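Local atomic coordinates of aminoglycoside phosphotransferase (Alicyclobacillus acidocaldarius subsp. acidocaldarius, PDB entry 4PDY), a protein that probably transfers a phosphoryl group to a small-molecule acceptor, as a member of the kinase-like aminoglycoside phosphotransferase family. Residues R54-R68 and P96-W110. Sequence-based numbering, arbitrary orientation.
Sequences RYAAKRSSIAPAHCR and PYVRHGDFTYYVTEW. With HIS (histidine), chain B.
The indole of W110 is covered on both faces: R54, in one of its two conformers, lays its CD over the five-membered ring, 4.1 Å from the centroid, while the imidazole of the bound histidine lies over the opposite face, and the backbone of Y55 and A56 meets the edge. This sandwich closes one end of an antiparallel strand pair, 54-60 with 103-109, in the kinase-like N-terminal lobe, and illustrates how the end of a strand pair can supply part of a ligand pocket. With CG turned anti to the backbone N (chi1 -173°), W110 swings its ring alongside the arginine; A56 CB adds a second wall, 3.5 Å from the ligand's CE1. Were the indole cut back to an alanine, the ligand ring would probably lose the flat surface it lies against, and R54 CD the face beneath it. The F103 ring takes R59 CD squarely over its centre at 3.6 Å; R59 NE donates to Y105 OH at 3.1 Å, and R59 NH1 bonds to P21 O. On the other side of the sheet, K58 CB sits over the Y106 face, and both side chains end on E245. Helix 64-79 packs C67 obliquely against Y97 and Y106. T104 OG1 accepts from R99 NH1 and donates to I62 O at 2.7 Å, nearly along the C=O axis.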
loop_
_atom_site.group_PDB
_atom_site.type_symbol
_atom_site.label_atom_id
_atom_site.label_comp_id
_atom_site.label_asym_id
_atom_site.label_seq_id
_atom_site.Cartn_x
_atom_site.Cartn_y
_atom_site.Cartn_z
ATOM N N ARG A 54 -4.528 -15.595 21.099
ATOM C CA ARG A 54 -4.585 -14.166 20.812
ATOM C C ARG A 54 -5.595 -13.845 19.696
ATOM O O ARG A 54 -5.799 -14.647 18.787
ATOM C CB ARG A 54 -3.198 -13.664 20.390
ATOM C CG ARG A 54 -2.115 -13.734 21.466
ATOM C CD ARG A 54 -0.827 -12.996 21.097
ATOM N NE ARG A 54 -0.240 -12.364 22.283
ATOM C CZ ARG A 54 0.563 -11.298 22.289
ATOM N NH1 ARG A 54 0.942 -10.703 21.153
ATOM N NH2 ARG A 54 0.983 -10.818 23.454
ATOM N N TYR A 55 -6.199 -12.668 19.806
ATOM C CA TYR A 55 -7.060 -12.088 18.787
ATOM C C TYR A 55 -6.630 -10.643 18.601
ATOM O O TYR A 55 -6.198 -9.998 19.548
ATOM C CB TYR A 55 -8.519 -12.155 19.213
ATOM C CG TYR A 55 -8.964 -13.540 19.529
ATOM C CD1 TYR A 55 -8.774 -14.077 20.810
ATOM C CD2 TYR A 55 -9.553 -14.321 18.569
ATOM C CE1 TYR A 55 -9.153 -15.356 21.087
ATOM C CE2 TYR A 55 -9.943 -15.610 18.842
ATOM C CZ TYR A 55 -9.741 -16.124 20.113
ATOM O OH TYR A 55 -10.156 -17.390 20.386
ATOM N N ALA A 56 -6.764 -10.157 17.357
ATOM C CA ALA A 56 -6.498 -8.767 17.018
ATOM C C ALA A 56 -7.830 -8.028 16.897
ATOM O O ALA A 56 -8.654 -8.399 16.049
ATOM C CB ALA A 56 -5.771 -8.704 15.682
ATOM N N ALA A 57 -8.034 -6.999 17.702
ATOM C CA ALA A 57 -9.251 -6.199 17.660
ATOM C C ALA A 57 -8.904 -4.824 17.093
ATOM O O ALA A 57 -7.958 -4.181 17.519
ATOM C CB ALA A 57 -9.825 -6.087 19.053
ATOM N N LYS A 58 -9.677 -4.407 16.099
ATOM C CA LYS A 58 -9.441 -3.156 15.407
ATOM C C LYS A 58 -10.592 -2.183 15.654
ATOM O O LYS A 58 -11.754 -2.538 15.434
ATOM C CB LYS A 58 -9.332 -3.422 13.907
ATOM C CG LYS A 58 -9.124 -2.158 13.052
ATOM C CD LYS A 58 -7.780 -1.489 13.303
ATOM C CE LYS A 58 -7.577 -0.215 12.483
ATOM N NZ LYS A 58 -7.403 -0.536 11.047
ATOM N N ARG A 59 -10.238 -0.991 16.121
ATOM C CA ARG A 59 -11.127 0.142 16.163
ATOM C C ARG A 59 -10.994 0.851 14.812
ATOM O O ARG A 59 -9.894 1.287 14.429
ATOM C CB ARG A 59 -10.725 1.095 17.268
ATOM C CG ARG A 59 -11.601 2.327 17.353
ATOM C CD ARG A 59 -11.113 3.318 18.388
ATOM N NE ARG A 59 -11.464 2.931 19.759
ATOM C CZ ARG A 59 -10.622 2.582 20.730
ATOM N NH1 ARG A 59 -9.311 2.482 20.539
ATOM N NH2 ARG A 59 -11.124 2.325 21.928
ATOM N N SER A 60 -12.107 0.947 14.096
ATOM C CA SER A 60 -12.117 1.519 12.758
ATOM C C SER A 60 -13.184 2.606 12.656
ATOM O O SER A 60 -14.090 2.691 13.488
ATOM C CB SER A 60 -12.366 0.411 11.724
ATOM O OG SER A 60 -12.376 0.914 10.390
ATOM N N SER A 61 -13.053 3.459 11.645
ATOM C CA SER A 61 -14.099 4.399 11.297
ATOM C C SER A 61 -14.831 3.988 10.017
ATOM O O SER A 61 -15.682 4.735 9.550
ATOM C CB SER A 61 -13.530 5.816 11.229
ATOM O OG SER A 61 -13.300 6.302 12.553
ATOM N N ILE A 62 -14.584 2.788 9.498
ATOM C CA ILE A 62 -15.336 2.345 8.322
ATOM C C ILE A 62 -16.805 2.178 8.660
ATOM O O ILE A 62 -17.188 1.870 9.791
ATOM C CB ILE A 62 -14.814 1.050 7.655
ATOM C CG1 ILE A 62 -14.969 -0.182 8.551
ATOM C CG2 ILE A 62 -13.389 1.229 7.179
ATOM C CD1 ILE A 62 -14.604 -1.452 7.806
ATOM N N ALA A 63 -17.657 2.424 7.678
ATOM C CA ALA A 63 -19.080 2.209 7.847
ATOM C C ALA A 63 -19.407 0.729 8.012
ATOM O O ALA A 63 -18.741 -0.131 7.420
ATOM C CB ALA A 63 -19.812 2.776 6.650
ATOM N N PRO A 64 -20.467 0.410 8.777
ATOM C CA PRO A 64 -20.848 -0.996 8.895
ATOM C C PRO A 64 -21.098 -1.671 7.553
ATOM O O PRO A 64 -20.697 -2.815 7.376
ATOM C CB PRO A 64 -22.108 -0.943 9.756
ATOM C CG PRO A 64 -21.899 0.249 10.621
ATOM C CD PRO A 64 -21.155 1.243 9.778
ATOM N N ALA A 65 -21.742 -0.967 6.624
ATOM C CA ALA A 65 -21.996 -1.536 5.292
ATOM C C ALA A 65 -20.685 -1.909 4.578
ATOM O O ALA A 65 -20.613 -2.916 3.876
ATOM C CB ALA A 65 -22.791 -0.571 4.441
ATOM N N HIS A 66 -19.666 -1.083 4.776
ATOM C CA HIS A 66 -18.350 -1.313 4.209
ATOM C C HIS A 66 -17.714 -2.540 4.861
ATOM O O HIS A 66 -17.168 -3.413 4.205
ATOM C CB HIS A 66 -17.515 -0.043 4.354
ATOM C CG HIS A 66 -16.137 -0.125 3.793
ATOM N ND1 HIS A 66 -15.255 0.928 3.875
ATOM C CD2 HIS A 66 -15.458 -1.135 3.193
ATOM C CE1 HIS A 66 -14.095 0.575 3.357
ATOM N NE2 HIS A 66 -14.187 -0.676 2.945
ATOM N N CYS A 67 -17.844 -2.629 6.180
ATOM C CA CYS A 67 -17.314 -3.815 6.867
ATOM C C CYS A 67 -17.953 -5.104 6.321
ATOM O O CYS A 67 -17.269 -6.101 6.103
ATOM C CB CYS A 67 -17.504 -3.699 8.385
ATOM S SG CYS A 67 -16.624 -4.929 9.351
ATOM N N ARG A 68 -19.258 -5.068 6.088
ATOM C CA ARG A 68 -19.951 -6.220 5.534
ATOM C C ARG A 68 -19.453 -6.642 4.151
ATOM O O ARG A 68 -19.190 -7.833 3.939
ATOM C CB ARG A 68 -21.463 -6.021 5.541
ATOM C CG ARG A 68 -22.008 -6.006 6.960
ATOM C CD ARG A 68 -23.513 -5.948 6.960
ATOM N NE ARG A 68 -24.024 -5.899 8.325
ATOM C CZ ARG A 68 -24.256 -6.956 9.097
ATOM N NH1 ARG A 68 -24.026 -8.198 8.676
ATOM N NH2 ARG A 68 -24.710 -6.755 10.327
ATOM N N PRO A 96 -20.484 -9.473 12.149
ATOM C CA PRO A 96 -19.043 -9.390 11.861
ATOM C C PRO A 96 -18.314 -8.184 12.485
ATOM O O PRO A 96 -17.111 -8.056 12.337
ATOM C CB PRO A 96 -19.011 -9.311 10.329
ATOM C CG PRO A 96 -20.292 -8.641 10.004
ATOM C CD PRO A 96 -21.308 -9.099 10.985
ATOM N N TYR A 97 -19.052 -7.312 13.173
ATOM C CA TYR A 97 -18.487 -6.134 13.822
ATOM C C TYR A 97 -19.358 -5.797 15.013
ATOM O O TYR A 97 -20.462 -6.325 15.131
ATOM C CB TYR A 97 -18.454 -4.940 12.827
ATOM C CG TYR A 97 -19.841 -4.554 12.350
ATOM C CD1 TYR A 97 -20.692 -3.790 13.121
ATOM C CD2 TYR A 97 -20.329 -5.061 11.176
ATOM C CE1 TYR A 97 -21.972 -3.503 12.717
ATOM C CE2 TYR A 97 -21.614 -4.771 10.738
ATOM C CZ TYR A 97 -22.436 -4.007 11.525
ATOM O OH TYR A 97 -23.708 -3.724 11.123
ATOM N N VAL A 98 -18.860 -4.864 15.820
ATOM C CA VAL A 98 -19.640 -4.193 16.849
ATOM C C VAL A 98 -19.567 -2.697 16.533
ATOM O O VAL A 98 -18.484 -2.165 16.347
ATOM C CB VAL A 98 -19.096 -4.443 18.282
ATOM C CG1 VAL A 98 -19.877 -3.667 19.322
ATOM C CG2 VAL A 98 -19.136 -5.914 18.609
ATOM N N ARG A 99 -20.713 -2.044 16.546
ATOM C CA ARG A 99 -20.775 -0.603 16.351
ATOM C C ARG A 99 -21.041 0.008 17.728
ATOM O O ARG A 99 -22.045 -0.320 18.358
ATOM C CB ARG A 99 -21.901 -0.259 15.377
ATOM C CG ARG A 99 -22.061 1.200 15.063
ATOM C CD ARG A 99 -20.971 1.662 14.119
ATOM N NE ARG A 99 -21.155 3.060 13.854
ATOM C CZ ARG A 99 -20.271 3.842 13.276
ATOM N NH1 ARG A 99 -19.111 3.354 12.856
ATOM N NH2 ARG A 99 -20.575 5.119 13.090
ATOM N N HIS A 100 -20.164 0.891 18.175
ATOM C CA HIS A 100 -20.327 1.512 19.500
ATOM C C HIS A 100 -19.555 2.827 19.554
ATOM O O HIS A 100 -18.394 2.897 19.129
ATOM C CB HIS A 100 -19.817 0.558 20.582
ATOM C CG HIS A 100 -20.072 1.017 21.982
ATOM N ND1 HIS A 100 -21.338 1.144 22.504
ATOM C CD2 HIS A 100 -19.215 1.314 22.987
ATOM C CE1 HIS A 100 -21.252 1.523 23.766
ATOM N NE2 HIS A 100 -19.975 1.640 24.081
ATOM N N GLY A 101 -20.202 3.861 20.072
ATOM C CA GLY A 101 -19.535 5.131 20.288
ATOM C C GLY A 101 -18.927 5.723 19.017
ATOM O O GLY A 101 -17.860 6.319 19.069
ATOM N N ASP A 102 -19.619 5.551 17.876
ATOM C CA ASP A 102 -19.194 6.051 16.567
ATOM C C ASP A 102 -18.008 5.339 15.953
ATOM O O ASP A 102 -17.470 5.807 14.974
ATOM C CB ASP A 102 -18.923 7.564 16.592
ATOM C CG ASP A 102 -19.014 8.188 15.198
ATOM O OD1 ASP A 102 -20.017 7.865 14.527
ATOM O OD2 ASP A 102 -18.072 8.927 14.793
ATOM N N PHE A 103 -17.634 4.192 16.507
ATOM C CA PHE A 103 -16.593 3.350 15.910
ATOM C C PHE A 103 -17.151 1.990 15.500
ATOM O O PHE A 103 -18.100 1.497 16.099
ATOM C CB PHE A 103 -15.450 3.102 16.901
ATOM C CG PHE A 103 -14.634 4.324 17.228
ATOM C CD1 PHE A 103 -13.859 4.948 16.254
ATOM C CD2 PHE A 103 -14.639 4.853 18.505
ATOM C CE1 PHE A 103 -13.094 6.052 16.569
ATOM C CE2 PHE A 103 -13.865 5.942 18.831
ATOM C CZ PHE A 103 -13.095 6.556 17.866
ATOM N N THR A 104 -16.531 1.403 14.481
ATOM C CA THR A 104 -16.825 0.055 14.050
ATOM C C THR A 104 -15.650 -0.809 14.498
ATOM O O THR A 104 -14.528 -0.592 14.091
ATOM C CB THR A 104 -16.972 -0.015 12.506
ATOM O OG1 THR A 104 -18.037 0.856 12.100
ATOM C CG2 THR A 104 -17.230 -1.437 12.014
ATOM N N TYR A 105 -15.920 -1.773 15.366
ATOM C CA TYR A 105 -14.908 -2.700 15.852
ATOM C C TYR A 105 -15.045 -4.030 15.148
ATOM O O TYR A 105 -16.150 -4.544 15.006
ATOM C CB TYR A 105 -15.096 -2.906 17.357
ATOM C CG TYR A 105 -14.884 -1.658 18.181
ATOM C CD1 TYR A 105 -13.606 -1.285 18.593
ATOM C CD2 TYR A 105 -15.946 -0.837 18.519
ATOM C CE1 TYR A 105 -13.402 -0.154 19.350
ATOM C CE2 TYR A 105 -15.747 0.320 19.253
ATOM C CZ TYR A 105 -14.477 0.673 19.646
ATOM O OH TYR A 105 -14.269 1.786 20.428
ATOM N N TYR A 106 -13.913 -4.605 14.765
ATOM C CA TYR A 106 -13.921 -5.977 14.265
ATOM C C TYR A 106 -12.691 -6.708 14.734
ATOM O O TYR A 106 -11.681 -6.088 15.030
ATOM C CB TYR A 106 -14.091 -6.020 12.723
ATOM C CG TYR A 106 -12.973 -5.398 11.935
ATOM C CD1 TYR A 106 -11.868 -6.137 11.568
ATOM C CD2 TYR A 106 -13.053 -4.081 11.490
ATOM C CE1 TYR A 106 -10.816 -5.589 10.867
ATOM C CE2 TYR A 106 -12.002 -3.524 10.773
ATOM C CZ TYR A 106 -10.891 -4.284 10.443
ATOM O OH TYR A 106 -9.837 -3.759 9.720
ATOM N N VAL A 107 -12.825 -8.028 14.813
ATOM C CA VAL A 107 -11.852 -8.885 15.467
ATOM C C VAL A 107 -11.455 -9.983 14.491
ATOM O O VAL A 107 -12.303 -10.556 13.801
ATOM C CB VAL A 107 -12.479 -9.501 16.743
ATOM C CG1 VAL A 107 -11.521 -10.463 17.404
ATOM C CG2 VAL A 107 -12.909 -8.426 17.742
ATOM N N THR A 108 -10.160 -10.301 14.485
ATOM C CA THR A 108 -9.652 -11.445 13.737
ATOM C C THR A 108 -8.830 -12.355 14.637
ATOM O O THR A 108 -8.355 -11.980 15.733
ATOM C CB THR A 108 -8.766 -11.053 12.540
ATOM O OG1 THR A 108 -7.569 -10.427 12.984
ATOM C CG2 THR A 108 -9.476 -10.103 11.593
ATOM N N GLU A 109 -8.698 -13.597 14.190
ATOM C CA GLU A 109 -7.752 -14.516 14.812
ATOM C C GLU A 109 -6.390 -13.859 14.672
ATOM O O GLU A 109 -6.150 -13.117 13.711
ATOM C CB GLU A 109 -7.754 -15.888 14.106
ATOM C CG GLU A 109 -9.092 -16.628 14.059
ATOM C CD GLU A 109 -9.587 -17.210 15.394
ATOM O OE1 GLU A 109 -8.796 -17.395 16.343
ATOM O OE2 GLU A 109 -10.802 -17.512 15.490
ATOM N N TRP A 110 -5.491 -14.119 15.611
ATOM C CA TRP A 110 -4.152 -13.628 15.518
ATOM C C TRP A 110 -3.346 -14.371 14.489
ATOM O O TRP A 110 -3.446 -15.588 14.381
ATOM C CB TRP A 110 -3.456 -13.883 16.836
ATOM C CG TRP A 110 -2.144 -13.287 16.920
ATOM C CD1 TRP A 110 -0.909 -13.908 16.844
ATOM C CD2 TRP A 110 -1.901 -11.933 17.189
ATOM N NE1 TRP A 110 0.080 -12.971 17.015
ATOM C CE2 TRP A 110 -0.509 -11.751 17.231
ATOM C CE3 TRP A 110 -2.736 -10.837 17.408
ATOM C CZ2 TRP A 110 0.058 -10.513 17.447
ATOM C CZ3 TRP A 110 -2.179 -9.622 17.616
ATOM C CH2 TRP A 110 -0.797 -9.460 17.652
HETATM N N HIS B . 1.494 -10.921 14.336
HETATM C CA HIS B . 1.474 -9.516 13.946
HETATM C C HIS B . 2.785 -8.861 14.369
HETATM O O HIS B . 2.891 -8.256 15.375
HETATM C CB HIS B . 0.302 -8.765 14.591
HETATM C CG HIS B . -1.055 -9.164 14.088
HETATM N ND1 HIS B . -2.015 -8.234 13.748
HETATM C CD2 HIS B . -1.625 -10.378 13.895
HETATM C CE1 HIS B . -3.113 -8.857 13.357
HETATM N NE2 HIS B . -2.902 -10.159 13.428
HETATM O OXT HIS B . 3.788 -8.949 13.650
HETATM O O HOH W 1 -6.558 -16.778 17.331
HETATM O O HOH W 2 -11.541 -18.701 17.826
HETATM O O HOH W 3 -9.116 -6.941 13.624
HETATM O O HOH W 4 -15.528 7.110 13.651
HETATM O O HOH W 5 -17.958 5.366 11.163
HETATM O O HOH W 6 -24.635 -2.614 8.229
#